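Local coordinates for protein diguanylate cyclase (Pseudomonas aeruginosa, PDB 5M3C) that joins a GGDEF domain, which holds guanosine-5'-triphosphate and a calcium ion, to an EAL domain with a calcium site of its own, at residues Gln299-Glu304 and Gln327-Asp332. Numbering follows the deposited sequence.
Sequences QLEITE and QLAIDD. With CA (calcium ion), chain H.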
# COMPACT_ATOMS: atom_id res chain seq x y z
N GLN B 299 -4.32 -11.95 -24.46
CA GLN B 299 -3.49 -11.52 -23.34
C GLN B 299 -4.22 -10.49 -22.47
O GLN B 299 -4.78 -9.51 -22.99
CB GLN B 299 -2.17 -10.94 -23.84
CG GLN B 299 -1.35 -10.25 -22.75
CD GLN B 299 -0.01 -9.75 -23.26
OE1 GLN B 299 0.73 -10.49 -23.92
NE2 GLN B 299 0.32 -8.50 -22.96
N LEU B 300 -4.19 -10.71 -21.16
CA LEU B 300 -4.82 -9.79 -20.22
C LEU B 300 -3.78 -8.97 -19.47
O LEU B 300 -2.98 -9.52 -18.71
CB LEU B 300 -5.68 -10.56 -19.21
CG LEU B 300 -6.83 -11.36 -19.81
CD1 LEU B 300 -7.48 -12.24 -18.75
CD2 LEU B 300 -7.85 -10.44 -20.45
N GLU B 301 -3.78 -7.66 -19.71
CA GLU B 301 -2.84 -6.76 -19.05
C GLU B 301 -3.44 -6.27 -17.74
O GLU B 301 -4.60 -5.88 -17.70
CB GLU B 301 -2.53 -5.56 -19.96
CG GLU B 301 -1.72 -5.91 -21.20
CD GLU B 301 -1.44 -4.70 -22.07
OE1 GLU B 301 -1.79 -3.57 -21.65
OE2 GLU B 301 -0.88 -4.87 -23.17
N ILE B 302 -2.64 -6.29 -16.68
CA ILE B 302 -3.11 -5.81 -15.38
C ILE B 302 -2.11 -4.83 -14.80
O ILE B 302 -0.91 -5.09 -14.77
CB ILE B 302 -3.33 -6.97 -14.40
CG1 ILE B 302 -4.02 -8.14 -15.12
CG2 ILE B 302 -4.16 -6.51 -13.21
CD1 ILE B 302 -4.45 -9.27 -14.21
N THR B 303 -2.61 -3.69 -14.33
CA THR B 303 -1.74 -2.62 -13.84
C THR B 303 -1.01 -3.03 -12.56
O THR B 303 -1.60 -3.61 -11.65
CB THR B 303 -2.55 -1.32 -13.59
OG1 THR B 303 -1.66 -0.26 -13.22
CG2 THR B 303 -3.59 -1.51 -12.50
N GLU B 304 0.29 -2.74 -12.52
CA GLU B 304 1.13 -3.06 -11.36
C GLU B 304 0.49 -2.57 -10.07
O GLU B 304 0.23 -3.35 -9.15
CB GLU B 304 2.52 -2.43 -11.53
CG GLU B 304 3.52 -2.82 -10.45
CD GLU B 304 4.81 -2.05 -10.55
OE1 GLU B 304 5.87 -2.60 -10.17
OE2 GLU B 304 4.79 -0.88 -11.00
N GLN B 327 -2.74 -15.32 -21.80
CA GLN B 327 -1.49 -14.75 -21.30
C GLN B 327 -1.76 -13.65 -20.28
O GLN B 327 -2.81 -13.00 -20.32
CB GLN B 327 -0.65 -14.21 -22.46
CG GLN B 327 -0.23 -15.29 -23.45
CD GLN B 327 0.87 -14.82 -24.39
OE1 GLN B 327 0.94 -13.65 -24.75
NE2 GLN B 327 1.73 -15.75 -24.79
N LEU B 328 -0.82 -13.47 -19.36
CA LEU B 328 -0.93 -12.43 -18.35
C LEU B 328 0.26 -11.48 -18.43
O LEU B 328 1.40 -11.90 -18.63
CB LEU B 328 -1.00 -13.04 -16.95
CG LEU B 328 -2.24 -13.89 -16.68
CD1 LEU B 328 -2.19 -14.43 -15.26
CD2 LEU B 328 -3.51 -13.09 -16.91
N ALA B 329 -0.02 -10.19 -18.26
CA ALA B 329 1.01 -9.16 -18.35
C ALA B 329 0.85 -8.13 -17.25
O ALA B 329 -0.26 -7.75 -16.88
CB ALA B 329 0.95 -8.49 -19.72
N ILE B 330 1.98 -7.67 -16.73
CA ILE B 330 1.99 -6.60 -15.76
C ILE B 330 2.23 -5.27 -16.49
O ILE B 330 3.24 -5.10 -17.20
CB ILE B 330 3.05 -6.84 -14.67
CG1 ILE B 330 2.87 -5.86 -13.51
CG2 ILE B 330 4.45 -6.74 -15.23
CD1 ILE B 330 1.73 -6.22 -12.59
N ASP B 331 1.29 -4.35 -16.33
CA ASP B 331 1.29 -3.09 -17.06
C ASP B 331 1.83 -1.97 -16.18
O ASP B 331 1.75 -2.05 -14.95
CB ASP B 331 -0.14 -2.76 -17.51
CG ASP B 331 -0.18 -1.88 -18.74
OD1 ASP B 331 0.89 -1.51 -19.27
OD2 ASP B 331 -1.30 -1.55 -19.19
N ASP B 332 2.37 -0.94 -16.82
CA ASP B 332 2.92 0.22 -16.11
C ASP B 332 3.87 -0.21 -15.00
O ASP B 332 3.63 0.09 -13.82
CB ASP B 332 1.79 1.06 -15.51
CG ASP B 332 0.67 1.34 -16.50
OD1 ASP B 332 0.97 1.74 -17.64
OD2 ASP B 332 -0.51 1.18 -16.13
CA CA H . -1.98 -1.45 -21.49
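One calcium ion ties Glu-301 to Asp-331 across two neighbouring parallel strands. Glu-301 OE1 lies 2.1 Å from the calcium and Asp-331 OD2 lies 2.4 Å from it. These two carboxylate oxygens come within 3.2 Å of each other, and the shared calcium probably offsets their repulsion. The carboxylate planes are turned 69° apart. Glu-301 reaches the ion on an extended chain, with CG anti to the carbonyl carbon (chi1 -68°). Its other oxygen, OE2, forms a salt bridge with Lys-352, which should help fix the turn of the group. Asn-269 and Glu-210 complete the protein ligands of the site. Asp-331 OD1 does not bind the metal but accepts a bond from the N of Asp-332, which comes from above the carboxylate plane.

Under the site the backbones pair in regular parallel fashion. Leu-300 N bonds to Gln-327 O, and Ala-329 N to Leu-300 O. Ile-302 N then bonds to Ala-329 O, and Asp-331 N to Ile-302 O at 2.8 Å. A last bond, Glu-304 N to Asp-331 O (2.9 Å), extends the pairing to the first residue of the short helix 304-307. On the metal face, Ala-329 CB packs 4.0 Å from Glu-301 CG. On the other face, Leu-300 CB meets Leu-328 CD2 at 4.0 Å. With chi1 at -169°, Ile-330 sends CG1 away from its backbone N, and the CD1 at its end rests on Glu-304 CA.

The pair belongs to the parallel strands of the barrel-like EAL fold, joined by a beta-alpha-beta crossover whose main helix is 312-324. That helix covers the face of Leu-300, Ile-302 and Leu-328 through Leu-318 and Leu-321. Strand 266-269 flanks strand 298-303, and strand 350-353 flanks strand 327-333.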